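Local coordinates for protein heme oxygenase 1 (Synechocystis sp., PDB 1WE1) that binds heme and probably catalyses its oxygen-dependent opening to biliverdin, carbon monoxide and free iron, with electrons from a reductase, at residues 33-36 / 37-40; 74-77 / 78-81; 101-104 / 105-109; 109-112 / 113-117; 161-164 / 165-168. All blocks are in the same frame, centred on the assembly; numbering follows the deposited sequence.

In the fold
All five contacts are local turns of one all-helical heme oxygenase chain, following in order along the sequence, contacts 3 and 4 overlapping at Val-109. Contact 1 starts helix 36-59, contact 2 starts helix 77-88 and contact 5 starts helix 164-176; contacts 3 and 4 are consecutive turns of helix 100-115, with centres about 12 Å apart. Contact 2 touches contact 5, where Leu-74 CD2 packs on Phe-167 CE2 (3.5 Å) and on Ile-161 CD1, although their centres are about 17 Å apart. Contacts 1 and 4 are the most distant, about 32 Å between centres, on opposite sides of the chain's centre. Contact 5 holds the heme-binding Lys-168; the side chain of Tyr-105 of contact 3 comes within about 6 Å of heme.

Contact 1: 33-36 / 37-40; sequences VVEK and NSYR
Glu-35 and Ser-38 face each other at the start of helix 36-59, where Glu-35 is the N-cap and Val-34 with Tyr-39 forms a hydrophobic staple across the first turn. The Glu-35 chain turns sharply at chi2 (-89°), which brings the carboxylate back over the first helical residues. Both of its oxygens are met from above the carboxylate plane: OE1 accepts from Ser-38 OG at 2.5 Å, and OE2 takes the capping bond from Ser-38 N at 3.0 Å. Behind this group Glu-35 O receives Tyr-39 N at 3.2 Å in a nearly straight bond (166°). On the staple side, one methyl of Val-34, CG2, leans against Tyr-39 CB at 3.8 Å, the two side chains lying at a slant to each other. The Tyr-39 ring runs on inward past Phe-29, and its OH pairs with Tyr-156 OH. Helix 207-222 lies against the capping pair through Leu-210, which touches both Glu-35 and Ser-38. Farther round the turn Lys-36 and Arg-40 converge despite their like charges, because both donate to the carbonyl oxygen of Tyr-87; Lys-36 NZ stands 4.1 Å from Arg-40 NH1.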
loop_
_atom_site.group_PDB
_atom_site.type_symbol
_atom_site.label_atom_id
_atom_site.label_comp_id
_atom_site.label_asym_id
_atom_site.label_seq_id
_atom_site.Cartn_x
_atom_site.Cartn_y
_atom_site.Cartn_z
ATOM N N VAL A 33 6.252 -11.059 14.722
ATOM C CA VAL A 33 5.251 -10.735 15.725
ATOM C C VAL A 33 4.259 -9.682 15.202
ATOM O O VAL A 33 4.510 -8.471 15.206
ATOM C CB VAL A 33 5.923 -10.336 17.089
ATOM C CG1 VAL A 33 7.315 -9.862 16.870
ATOM C CG2 VAL A 33 5.108 -9.285 17.816
ATOM N N VAL A 34 3.143 -10.195 14.692
ATOM C CA VAL A 34 2.043 -9.396 14.166
ATOM C C VAL A 34 0.804 -10.000 14.792
ATOM O O VAL A 34 0.775 -11.185 15.116
ATOM C CB VAL A 34 1.909 -9.493 12.621
ATOM C CG1 VAL A 34 1.843 -10.931 12.193
ATOM C CG2 VAL A 34 0.643 -8.784 12.158
ATOM N N GLU A 35 -0.226 -9.196 14.972
ATOM C CA GLU A 35 -1.421 -9.719 15.585
ATOM C C GLU A 35 -2.682 -9.175 14.946
ATOM O O GLU A 35 -2.816 -7.976 14.701
ATOM C CB GLU A 35 -1.368 -9.442 17.091
ATOM C CG GLU A 35 -2.639 -8.897 17.722
ATOM C CD GLU A 35 -2.701 -7.385 17.679
ATOM O OE1 GLU A 35 -1.673 -6.754 17.354
ATOM O OE2 GLU A 35 -3.773 -6.830 17.987
ATOM N N LYS A 36 -3.591 -10.100 14.668
ATOM C CA LYS A 36 -4.877 -9.836 14.045
ATOM C C LYS A 36 -5.574 -8.496 14.337
ATOM O O LYS A 36 -6.057 -7.846 13.422
ATOM C CB LYS A 36 -5.825 -10.996 14.377
ATOM C CG LYS A 36 -7.279 -10.744 14.007
ATOM C CD LYS A 36 -8.196 -11.869 14.496
ATOM C CE LYS A 36 -9.676 -11.531 14.276
ATOM N NZ LYS A 36 -10.033 -11.293 12.845
ATOM N N ASN A 37 -5.623 -8.056 15.587
ATOM C CA ASN A 37 -6.339 -6.812 15.862
ATOM C C ASN A 37 -5.738 -5.512 15.356
ATOM O O ASN A 37 -6.463 -4.660 14.848
ATOM C CB ASN A 37 -6.652 -6.703 17.351
ATOM C CG ASN A 37 -7.548 -7.819 17.819
ATOM O OD1 ASN A 37 -8.617 -8.054 17.246
ATOM N ND2 ASN A 37 -7.116 -8.527 18.854
ATOM N N SER A 38 -4.431 -5.334 15.490
ATOM C CA SER A 38 -3.836 -4.106 14.999
ATOM C C SER A 38 -3.715 -4.176 13.464
ATOM O O SER A 38 -4.089 -3.235 12.769
ATOM C CB SER A 38 -2.474 -3.866 15.666
ATOM O OG SER A 38 -1.628 -4.993 15.557
ATOM N N TYR A 39 -3.240 -5.306 12.945
ATOM C CA TYR A 39 -3.078 -5.492 11.502
ATOM C C TYR A 39 -4.407 -5.371 10.773
ATOM O O TYR A 39 -4.467 -5.039 9.601
ATOM C CB TYR A 39 -2.449 -6.864 11.228
ATOM C CG TYR A 39 -2.399 -7.269 9.767
ATOM C CD1 TYR A 39 -3.486 -7.895 9.156
ATOM C CD2 TYR A 39 -1.264 -7.008 8.988
ATOM C CE1 TYR A 39 -3.448 -8.248 7.804
ATOM C CE2 TYR A 39 -1.216 -7.357 7.639
ATOM C CZ TYR A 39 -2.307 -7.974 7.055
ATOM O OH TYR A 39 -2.259 -8.310 5.727
ATOM N N ARG A 40 -5.479 -5.645 11.490
ATOM C CA ARG A 40 -6.828 -5.586 10.948
ATOM C C ARG A 40 -7.198 -4.126 10.649
ATOM O O ARG A 40 -7.929 -3.827 9.703
ATOM C CB ARG A 40 -7.782 -6.186 11.996
ATOM C CG ARG A 40 -9.185 -6.437 11.526
ATOM C CD ARG A 40 -9.963 -7.299 12.503
ATOM N NE ARG A 40 -10.279 -6.643 13.765
ATOM C CZ ARG A 40 -11.329 -6.981 14.514
ATOM N NH1 ARG A 40 -12.139 -7.952 14.108
ATOM N NH2 ARG A 40 -11.578 -6.359 15.661
#

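Contact 2: 74-77 / 78-81; sequences LNRK and QSLE
Arg-76 and Ser-79 meet where a loop winds into the first turn of helix 77-88. Backbone bonds set up the turn: Arg-76 O receives Leu-80 N at 2.9 Å, and Lys-77 O receives Glu-81 N at 2.9 Å. A side-chain bond joins them, as Ser-79 OG donates to the same Arg-76 O at 3.0 Å, giving that carbonyl two donors. The same hydroxyl lies over one face of the Arg-76 guanidinium, offset toward its rim. Within the loop, bends at chi2 and chi3 (-63° and 70°) fold the Arg-76 guanidinium back on the preceding carbonyls; NE reaches Leu-74 O at 2.8 Å and NH2 reaches Asn-75 O at 3.1 Å. NH1 bonds the carbonyls of Phe-155 and Glu-157, and Phe-158 adds a cation-pi contact. Replacing this residue by a methionine would probably leave the carbonyls of Leu-74 and Asn-75 without these donors and free the 74-76 bend to shift. Charge plays a looser part: extended Lys-77 slants across Glu-81, whose OE1 bonds Tyr-47 OH, and Lys-77 CE approaches Glu-81 OE1 to 3.4 Å while NZ stays 4.2 Å from that oxygen.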
loop_
_atom_site.group_PDB
_atom_site.type_symbol
_atom_site.label_atom_id
_atom_site.label_comp_id
_atom_site.label_asym_id
_atom_site.label_seq_id
_atom_site.Cartn_x
_atom_site.Cartn_y
_atom_site.Cartn_z
ATOM N N LEU A 74 -4.162 -4.240 -11.440
ATOM C CA LEU A 74 -3.512 -3.995 -10.164
ATOM C C LEU A 74 -4.524 -3.764 -9.046
ATOM O O LEU A 74 -4.241 -4.072 -7.888
ATOM C CB LEU A 74 -2.575 -2.785 -10.260
ATOM C CG LEU A 74 -1.348 -2.954 -11.159
ATOM C CD1 LEU A 74 -0.565 -1.632 -11.236
ATOM C CD2 LEU A 74 -0.473 -4.081 -10.628
ATOM N N ASN A 75 -5.701 -3.239 -9.392
ATOM C CA ASN A 75 -6.741 -2.943 -8.397
ATOM C C ASN A 75 -6.802 -3.877 -7.170
ATOM O O ASN A 75 -7.023 -5.084 -7.279
ATOM C CB ASN A 75 -8.118 -2.858 -9.082
ATOM C CG ASN A 75 -8.251 -1.618 -9.977
ATOM O OD1 ASN A 75 -9.308 -1.352 -10.547
ATOM N ND2 ASN A 75 -7.170 -0.863 -10.102
ATOM N N ARG A 76 -6.598 -3.286 -5.997
ATOM C CA ARG A 76 -6.598 -4.023 -4.738
ATOM C C ARG A 76 -7.899 -3.883 -3.925
ATOM O O ARG A 76 -8.118 -4.640 -2.987
ATOM C CB ARG A 76 -5.426 -3.555 -3.851
ATOM C CG ARG A 76 -4.009 -3.791 -4.385
ATOM C CD ARG A 76 -3.672 -5.277 -4.567
ATOM N NE ARG A 76 -4.414 -5.862 -5.678
ATOM C CZ ARG A 76 -4.537 -7.166 -5.904
ATOM N NH1 ARG A 76 -3.966 -8.046 -5.089
ATOM N NH2 ARG A 76 -5.241 -7.595 -6.943
ATOM N N LYS A 77 -8.763 -2.938 -4.272
ATOM C CA LYS A 77 -9.969 -2.743 -3.474
ATOM C C LYS A 77 -10.749 -4.019 -3.129
ATOM O O LYS A 77 -10.967 -4.316 -1.949
ATOM C CB LYS A 77 -10.910 -1.741 -4.138
ATOM C CG LYS A 77 -12.050 -1.361 -3.219
ATOM C CD LYS A 77 -13.133 -0.611 -3.954
ATOM C CE LYS A 77 -14.279 -0.258 -3.016
ATOM N NZ LYS A 77 -15.356 0.438 -3.783
ATOM N N GLN A 78 -11.169 -4.762 -4.152
ATOM C CA GLN A 78 -11.930 -5.995 -3.955
ATOM C C GLN A 78 -11.210 -7.040 -3.092
ATOM O O GLN A 78 -11.805 -7.610 -2.176
ATOM C CB GLN A 78 -12.292 -6.617 -5.308
ATOM C CG GLN A 78 -13.203 -5.761 -6.190
ATOM C CD GLN A 78 -12.607 -4.391 -6.523
ATOM O OE1 GLN A 78 -11.388 -4.246 -6.716
ATOM N NE2 GLN A 78 -13.472 -3.381 -6.610
ATOM N N SER A 79 -9.939 -7.298 -3.383
ATOM C CA SER A 79 -9.183 -8.280 -2.615
ATOM C C SER A 79 -9.105 -7.850 -1.158
ATOM O O SER A 79 -9.126 -8.684 -0.253
ATOM C CB SER A 79 -7.765 -8.449 -3.190
ATOM O OG SER A 79 -6.904 -7.380 -2.818
ATOM N N LEU A 80 -9.031 -6.541 -0.938
ATOM C CA LEU A 80 -8.953 -5.972 0.399
ATOM C C LEU A 80 -10.315 -6.108 1.099
ATOM O O LEU A 80 -10.392 -6.207 2.334
ATOM C CB LEU A 80 -8.528 -4.507 0.293
ATOM C CG LEU A 80 -7.365 -3.954 1.131
ATOM C CD1 LEU A 80 -6.302 -4.993 1.411
ATOM C CD2 LEU A 80 -6.771 -2.783 0.377
ATOM N N GLU A 81 -11.391 -6.109 0.319
ATOM C CA GLU A 81 -12.710 -6.278 0.906
ATOM C C GLU A 81 -12.800 -7.724 1.372
ATOM O O GLU A 81 -13.422 -8.031 2.394
ATOM C CB GLU A 81 -13.813 -6.001 -0.115
ATOM C CG GLU A 81 -13.959 -4.541 -0.484
ATOM C CD GLU A 81 -15.180 -4.266 -1.339
ATOM O OE1 GLU A 81 -15.485 -3.074 -1.569
ATOM O OE2 GLU A 81 -15.830 -5.241 -1.782
#

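Contact 3: 101-104 / 105-109; sequences AGQA and YVDRV
Tyr-105 N bonds Ala-101 O at 2.9 Å and Val-106 N bonds Gly-102 O almost straight (175°), the first two of four consecutive i to i+4 bonds across this turn of helix 100-115, continued by Asp-107 N to Gln-103 O at 2.7 Å and Arg-108 N to Ala-104 O. On the outer side Gln-103 and Asp-107, one turn apart, pair through their side chains. Gln-103 CG extends away from the backbone N (chi1 -177°), and a bend at chi2 then swings the amide along the helix so that NE2 gives a hydrogen to Asp-107 OD2 at 2.8 Å. This oxygen is approached from above the carboxylate plane, and the amide and carboxylate planes stand 37° apart. With an alanine in place of Gln-103, Asp-107 OD2 would probably lose this amide donor and the carboxylate would be freer to turn. On the inner side Tyr-105 packs against Met-202 and Val-49, its OH bonding Asn-199 ND2, and Val-106 lies on Phe-48. Arg-108 reaches helix 182-205, where its NH2 makes salt bridges with Glu-191 and Asp-194. The chemistry divides the turn: a neutral amide braces a carboxylate along the exposed flank, whereas the Tyr-105 and Arg-108 ends tie the other flank to helix 182-205 through the bond to Asn-199 and the two salt bridges.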
loop_
_atom_site.group_PDB
_atom_site.type_symbol
_atom_site.label_atom_id
_atom_site.label_comp_id
_atom_site.label_asym_id
_atom_site.label_seq_id
_atom_site.Cartn_x
_atom_site.Cartn_y
_atom_site.Cartn_z
ATOM N N ALA A 101 -4.696 9.187 10.342
ATOM C CA ALA A 101 -3.615 9.126 9.361
ATOM C C ALA A 101 -4.158 8.574 8.054
ATOM O O ALA A 101 -3.815 9.053 6.966
ATOM C CB ALA A 101 -2.497 8.245 9.856
ATOM N N GLY A 102 -5.016 7.568 8.169
ATOM C CA GLY A 102 -5.598 6.979 6.984
ATOM C C GLY A 102 -6.436 7.995 6.239
ATOM O O GLY A 102 -6.455 8.011 5.014
ATOM N N GLN A 103 -7.139 8.849 6.977
ATOM C CA GLN A 103 -7.981 9.861 6.349
ATOM C C GLN A 103 -7.101 10.890 5.647
ATOM O O GLN A 103 -7.414 11.333 4.537
ATOM C CB GLN A 103 -8.866 10.545 7.395
ATOM C CG GLN A 103 -9.829 11.578 6.815
ATOM C CD GLN A 103 -10.821 10.977 5.830
ATOM O OE1 GLN A 103 -11.698 10.195 6.211
ATOM N NE2 GLN A 103 -10.688 11.342 4.554
ATOM N N ALA A 104 -6.002 11.264 6.294
ATOM C CA ALA A 104 -5.081 12.226 5.709
ATOM C C ALA A 104 -4.562 11.636 4.393
ATOM O O ALA A 104 -4.432 12.336 3.389
ATOM C CB ALA A 104 -3.920 12.506 6.670
ATOM N N TYR A 105 -4.275 10.339 4.408
ATOM C CA TYR A 105 -3.794 9.661 3.219
ATOM C C TYR A 105 -4.834 9.829 2.104
ATOM O O TYR A 105 -4.529 10.357 1.038
ATOM C CB TYR A 105 -3.578 8.175 3.514
ATOM C CG TYR A 105 -2.617 7.475 2.572
ATOM C CD1 TYR A 105 -2.476 7.880 1.236
ATOM C CD2 TYR A 105 -1.868 6.382 3.007
ATOM C CE1 TYR A 105 -1.608 7.205 0.361
ATOM C CE2 TYR A 105 -1.003 5.701 2.144
ATOM C CZ TYR A 105 -0.881 6.116 0.823
ATOM O OH TYR A 105 -0.048 5.417 -0.026
ATOM N N VAL A 106 -6.060 9.380 2.364
ATOM C CA VAL A 106 -7.155 9.474 1.399
ATOM C C VAL A 106 -7.335 10.904 0.925
ATOM O O VAL A 106 -7.590 11.150 -0.258
ATOM C CB VAL A 106 -8.506 9.006 2.020
ATOM C CG1 VAL A 106 -9.685 9.496 1.180
ATOM C CG2 VAL A 106 -8.532 7.508 2.126
ATOM N N ASP A 107 -7.226 11.837 1.868
ATOM C CA ASP A 107 -7.375 13.262 1.579
ATOM C C ASP A 107 -6.355 13.733 0.544
ATOM O O ASP A 107 -6.703 14.450 -0.393
ATOM C CB ASP A 107 -7.232 14.082 2.869
ATOM C CG ASP A 107 -8.487 14.043 3.742
ATOM O OD1 ASP A 107 -8.424 14.521 4.891
ATOM O OD2 ASP A 107 -9.538 13.546 3.284
ATOM N N ARG A 108 -5.101 13.327 0.708
ATOM C CA ARG A 108 -4.069 13.719 -0.234
ATOM C C ARG A 108 -4.344 13.180 -1.640
ATOM O O ARG A 108 -4.180 13.899 -2.626
ATOM C CB ARG A 108 -2.694 13.240 0.233
ATOM C CG ARG A 108 -1.612 13.394 -0.842
ATOM C CD ARG A 108 -1.440 14.851 -1.248
ATOM N NE ARG A 108 -0.956 15.637 -0.122
ATOM C CZ ARG A 108 0.327 15.771 0.209
ATOM N NH1 ARG A 108 0.660 16.498 1.269
ATOM N NH2 ARG A 108 1.280 15.216 -0.534
ATOM N N VAL A 109 -4.747 11.917 -1.732
ATOM C CA VAL A 109 -5.030 11.302 -3.030
ATOM C C VAL A 109 -6.078 12.124 -3.777
ATOM O O VAL A 109 -5.908 12.464 -4.948
ATOM C CB VAL A 109 -5.560 9.847 -2.861
ATOM C CG1 VAL A 109 -5.973 9.271 -4.207
ATOM C CG2 VAL A 109 -4.488 8.976 -2.229
#

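Contact 4: 109-112 / 113-117; sequences VRQV and AATAP
Ala-113 N donates to Val-109 O at 3.0 Å, and its methyl CB rests 3.4 Å from that same carbonyl oxygen. Ala-113 also touches Glu-56 of helix 36-59, the residue whose carboxylate forms a salt bridge with Arg-110. At Ala-114 the bonding tightens: its N bonds Gln-111 O, three residues back, at 2.8 Å. Thr-115 N adds a weak second bond to Gln-111 O. The Thr-115 side chain then closes a link one turn long, since Gln-111 NE2 donates to OG1 at 3.1 Å with OG1 in the amide plane; a bend at chi2 of Gln-111 (-39°) points the amide along the helix toward it. This is the C-terminal end of helix 100-115, where a three-residue bond, at Ala-114, comes in among the four-residue steps before the chain turns off. Ala-116 is the first residue to leave helical angles, yet its N still bonds Val-112 O at 2.8 Å, while Val-112 CG1 packs 3.6 Å from Ala-116 O. Pro-117 follows with no N-H to give; its ring carbon CD lies 3.9 Å from Val-112 O, and the ring packs on Phe-60 and Leu-66.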
loop_
_atom_site.group_PDB
_atom_site.type_symbol
_atom_site.label_atom_id
_atom_site.label_comp_id
_atom_site.label_asym_id
_atom_site.label_seq_id
_atom_site.Cartn_x
_atom_site.Cartn_y
_atom_site.Cartn_z
ATOM N N VAL A 109 -4.747 11.917 -1.732
ATOM C CA VAL A 109 -5.030 11.302 -3.030
ATOM C C VAL A 109 -6.078 12.124 -3.777
ATOM O O VAL A 109 -5.908 12.464 -4.948
ATOM C CB VAL A 109 -5.560 9.847 -2.861
ATOM C CG1 VAL A 109 -5.973 9.271 -4.207
ATOM C CG2 VAL A 109 -4.488 8.976 -2.229
ATOM N N ARG A 110 -7.158 12.442 -3.072
ATOM C CA ARG A 110 -8.256 13.206 -3.629
ATOM C C ARG A 110 -7.835 14.610 -4.031
ATOM O O ARG A 110 -8.282 15.129 -5.056
ATOM C CB ARG A 110 -9.404 13.265 -2.613
ATOM C CG ARG A 110 -10.182 11.962 -2.515
ATOM C CD ARG A 110 -10.830 11.659 -3.862
ATOM N NE ARG A 110 -11.402 10.316 -3.983
ATOM C CZ ARG A 110 -12.292 9.790 -3.147
ATOM N NH1 ARG A 110 -12.727 10.486 -2.100
ATOM N NH2 ARG A 110 -12.760 8.570 -3.374
ATOM N N GLN A 111 -6.973 15.220 -3.225
ATOM C CA GLN A 111 -6.500 16.570 -3.489
ATOM C C GLN A 111 -5.676 16.565 -4.769
ATOM O O GLN A 111 -5.947 17.301 -5.719
ATOM C CB GLN A 111 -5.632 17.059 -2.327
ATOM C CG GLN A 111 -5.697 18.559 -2.073
ATOM C CD GLN A 111 -5.745 19.378 -3.351
ATOM O OE1 GLN A 111 -6.792 19.923 -3.723
ATOM N NE2 GLN A 111 -4.611 19.462 -4.039
ATOM N N VAL A 112 -4.654 15.726 -4.776
ATOM C CA VAL A 112 -3.777 15.606 -5.911
ATOM C C VAL A 112 -4.570 15.339 -7.187
ATOM O O VAL A 112 -4.215 15.831 -8.255
ATOM C CB VAL A 112 -2.746 14.481 -5.653
ATOM C CG1 VAL A 112 -2.348 13.803 -6.950
ATOM C CG2 VAL A 112 -1.516 15.068 -4.962
ATOM N N ALA A 113 -5.654 14.578 -7.077
ATOM C CA ALA A 113 -6.459 14.268 -8.255
ATOM C C ALA A 113 -7.216 15.471 -8.821
ATOM O O ALA A 113 -7.657 15.441 -9.966
ATOM C CB ALA A 113 -7.436 13.135 -7.948
ATOM N N ALA A 114 -7.369 16.529 -8.033
ATOM C CA ALA A 114 -8.099 17.713 -8.505
ATOM C C ALA A 114 -7.215 18.814 -9.109
ATOM O O ALA A 114 -7.654 19.551 -9.998
ATOM C CB ALA A 114 -8.940 18.297 -7.365
ATOM N N THR A 115 -5.968 18.906 -8.643
ATOM C CA THR A 115 -5.057 19.941 -9.109
ATOM C C THR A 115 -3.770 19.454 -9.782
ATOM O O THR A 115 -3.151 20.195 -10.538
ATOM C CB THR A 115 -4.686 20.877 -7.942
ATOM O OG1 THR A 115 -3.962 20.142 -6.950
ATOM C CG2 THR A 115 -5.947 21.450 -7.299
ATOM N N ALA A 116 -3.366 18.214 -9.528
ATOM C CA ALA A 116 -2.144 17.687 -10.133
ATOM C C ALA A 116 -2.222 16.196 -10.435
ATOM O O ALA A 116 -1.375 15.429 -10.006
ATOM C CB ALA A 116 -0.962 17.962 -9.221
ATOM N N PRO A 117 -3.230 15.771 -11.209
ATOM C CA PRO A 117 -3.401 14.360 -11.556
ATOM C C PRO A 117 -2.131 13.593 -11.883
ATOM O O PRO A 117 -2.086 12.369 -11.713
ATOM C CB PRO A 117 -4.372 14.408 -12.743
ATOM C CG PRO A 117 -4.199 15.783 -13.286
ATOM C CD PRO A 117 -4.119 16.603 -12.031
#

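Contact 5: 161-164 / 165-168; sequences IDDE and KAFK. With PO4 (phosphate ion), chain E.
The N-terminal turn of helix 164-176, which carries a heme-binding lysine, is capped by Asp-163 against Ala-166. Asp-163 CG lies anti to the backbone N (chi1 -165°), a torsion that carries the carboxylate forward over the turn; OD1 then accepts from Ala-166 N at 2.8 Å, met from above the carboxylate plane. The Ala-166 methyl lies against that same face of the carboxylate, with CB 3.1 Å from Asp-163 OD1. One residue on, Glu-164 O takes Lys-168 N at 2.7 Å (154°), and Phe-167 N makes two weak bonds, to the carbonyl oxygens of Asp-163 and Glu-164. Ile-161, two residues ahead of the N-cap, folds back onto the helix: its CD1 is centred over one face of the Phe-167 ring in a CH-pi contact, 4.1 Å from the centroid and 11° off the normal, while CG2 meets Phe-167 CB at 3.8 Å. The two side chains cross at about a right angle, and the ring also makes an edge-to-face pair with Phe-71. Beyond this N-cap the turn serves the heme pocket, for Lys-168 NZ bonds the heme propionate oxygen O1D and lies near Arg-172 and Arg-10, both heme-binding residues. A phosphate ion, probably from the crystallisation liquor, bridges two lysines of the turn: Lys-165 NZ donates to its O4 at 2.5 Å, and the extended Lys-168 brings NZ to its O3 at 3.2 Å.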
loop_
_atom_site.group_PDB
_atom_site.type_symbol
_atom_site.label_atom_id
_atom_site.label_comp_id
_atom_site.label_asym_id
_atom_site.label_seq_id
_atom_site.Cartn_x
_atom_site.Cartn_y
_atom_site.Cartn_z
ATOM N N ILE A 161 -2.777 -11.424 -12.874
ATOM C CA ILE A 161 -1.423 -11.197 -13.356
ATOM C C ILE A 161 -0.637 -12.504 -13.264
ATOM O O ILE A 161 -0.182 -12.912 -12.190
ATOM C CB ILE A 161 -0.694 -10.114 -12.543
ATOM C CG1 ILE A 161 -1.418 -8.774 -12.688
ATOM C CG2 ILE A 161 0.744 -9.989 -13.029
ATOM C CD1 ILE A 161 -0.764 -7.638 -11.934
ATOM N N ASP A 162 -0.503 -13.165 -14.407
ATOM C CA ASP A 162 0.213 -14.428 -14.495
ATOM C C ASP A 162 1.694 -14.183 -14.244
ATOM O O ASP A 162 2.207 -14.473 -13.163
ATOM C CB ASP A 162 0.020 -15.029 -15.885
ATOM C CG ASP A 162 -1.438 -15.042 -16.318
ATOM O OD1 ASP A 162 -1.698 -15.339 -17.507
ATOM O OD2 ASP A 162 -2.321 -14.762 -15.473
ATOM N N ASP A 163 2.376 -13.642 -15.247
ATOM C CA ASP A 163 3.797 -13.359 -15.125
ATOM C C ASP A 163 3.955 -11.992 -14.484
ATOM O O ASP A 163 3.912 -10.969 -15.163
ATOM C CB ASP A 163 4.465 -13.358 -16.502
ATOM C CG ASP A 163 5.980 -13.431 -16.413
ATOM O OD1 ASP A 163 6.559 -12.813 -15.489
ATOM O OD2 ASP A 163 6.592 -14.100 -17.274
ATOM N N GLU A 164 4.140 -11.982 -13.169
ATOM C CA GLU A 164 4.287 -10.738 -12.424
ATOM C C GLU A 164 5.610 -10.024 -12.688
ATOM O O GLU A 164 5.646 -8.801 -12.791
ATOM C CB GLU A 164 4.092 -11.023 -10.936
ATOM C CG GLU A 164 2.705 -11.596 -10.647
ATOM C CD GLU A 164 2.470 -11.929 -9.180
ATOM O OE1 GLU A 164 1.336 -12.343 -8.838
ATOM O OE2 GLU A 164 3.414 -11.780 -8.375
ATOM N N LYS A 165 6.695 -10.779 -12.802
ATOM C CA LYS A 165 7.994 -10.180 -13.085
ATOM C C LYS A 165 7.904 -9.492 -14.440
ATOM O O LYS A 165 8.498 -8.433 -14.655
ATOM C CB LYS A 165 9.087 -11.250 -13.124
ATOM C CG LYS A 165 9.632 -11.656 -11.761
ATOM C CD LYS A 165 10.608 -10.612 -11.216
ATOM C CE LYS A 165 11.230 -11.068 -9.908
ATOM N NZ LYS A 165 12.295 -10.148 -9.444
ATOM N N ALA A 166 7.152 -10.102 -15.350
ATOM C CA ALA A 166 6.967 -9.549 -16.683
ATOM C C ALA A 166 6.056 -8.333 -16.604
ATOM O O ALA A 166 6.134 -7.441 -17.450
ATOM C CB ALA A 166 6.365 -10.598 -17.618
ATOM N N PHE A 167 5.181 -8.300 -15.601
ATOM C CA PHE A 167 4.297 -7.157 -15.454
ATOM C C PHE A 167 5.086 -6.023 -14.835
ATOM O O PHE A 167 4.905 -4.860 -15.187
ATOM C CB PHE A 167 3.100 -7.455 -14.556
ATOM C CG PHE A 167 2.152 -6.285 -14.429
ATOM C CD1 PHE A 167 1.085 -6.134 -15.310
ATOM C CD2 PHE A 167 2.384 -5.281 -13.492
ATOM C CE1 PHE A 167 0.268 -4.997 -15.265
ATOM C CE2 PHE A 167 1.573 -4.146 -13.442
ATOM C CZ PHE A 167 0.515 -4.006 -14.333
ATOM N N LYS A 168 5.966 -6.368 -13.904
ATOM C CA LYS A 168 6.774 -5.365 -13.232
ATOM C C LYS A 168 7.622 -4.594 -14.251
ATOM O O LYS A 168 7.988 -3.446 -14.023
ATOM C CB LYS A 168 7.652 -6.030 -12.162
ATOM C CG LYS A 168 8.208 -5.073 -11.114
ATOM C CD LYS A 168 9.025 -5.804 -10.037
ATOM C CE LYS A 168 9.819 -4.813 -9.178
ATOM N NZ LYS A 168 10.721 -5.456 -8.168
HETATM P P PO4 E . 13.513 -7.262 -11.035
HETATM O O1 PO4 E . 14.673 -6.826 -11.860
HETATM O O2 PO4 E . 12.437 -7.772 -11.925
HETATM O O3 PO4 E . 13.001 -6.108 -10.249
HETATM O O4 PO4 E . 13.945 -8.342 -10.109
#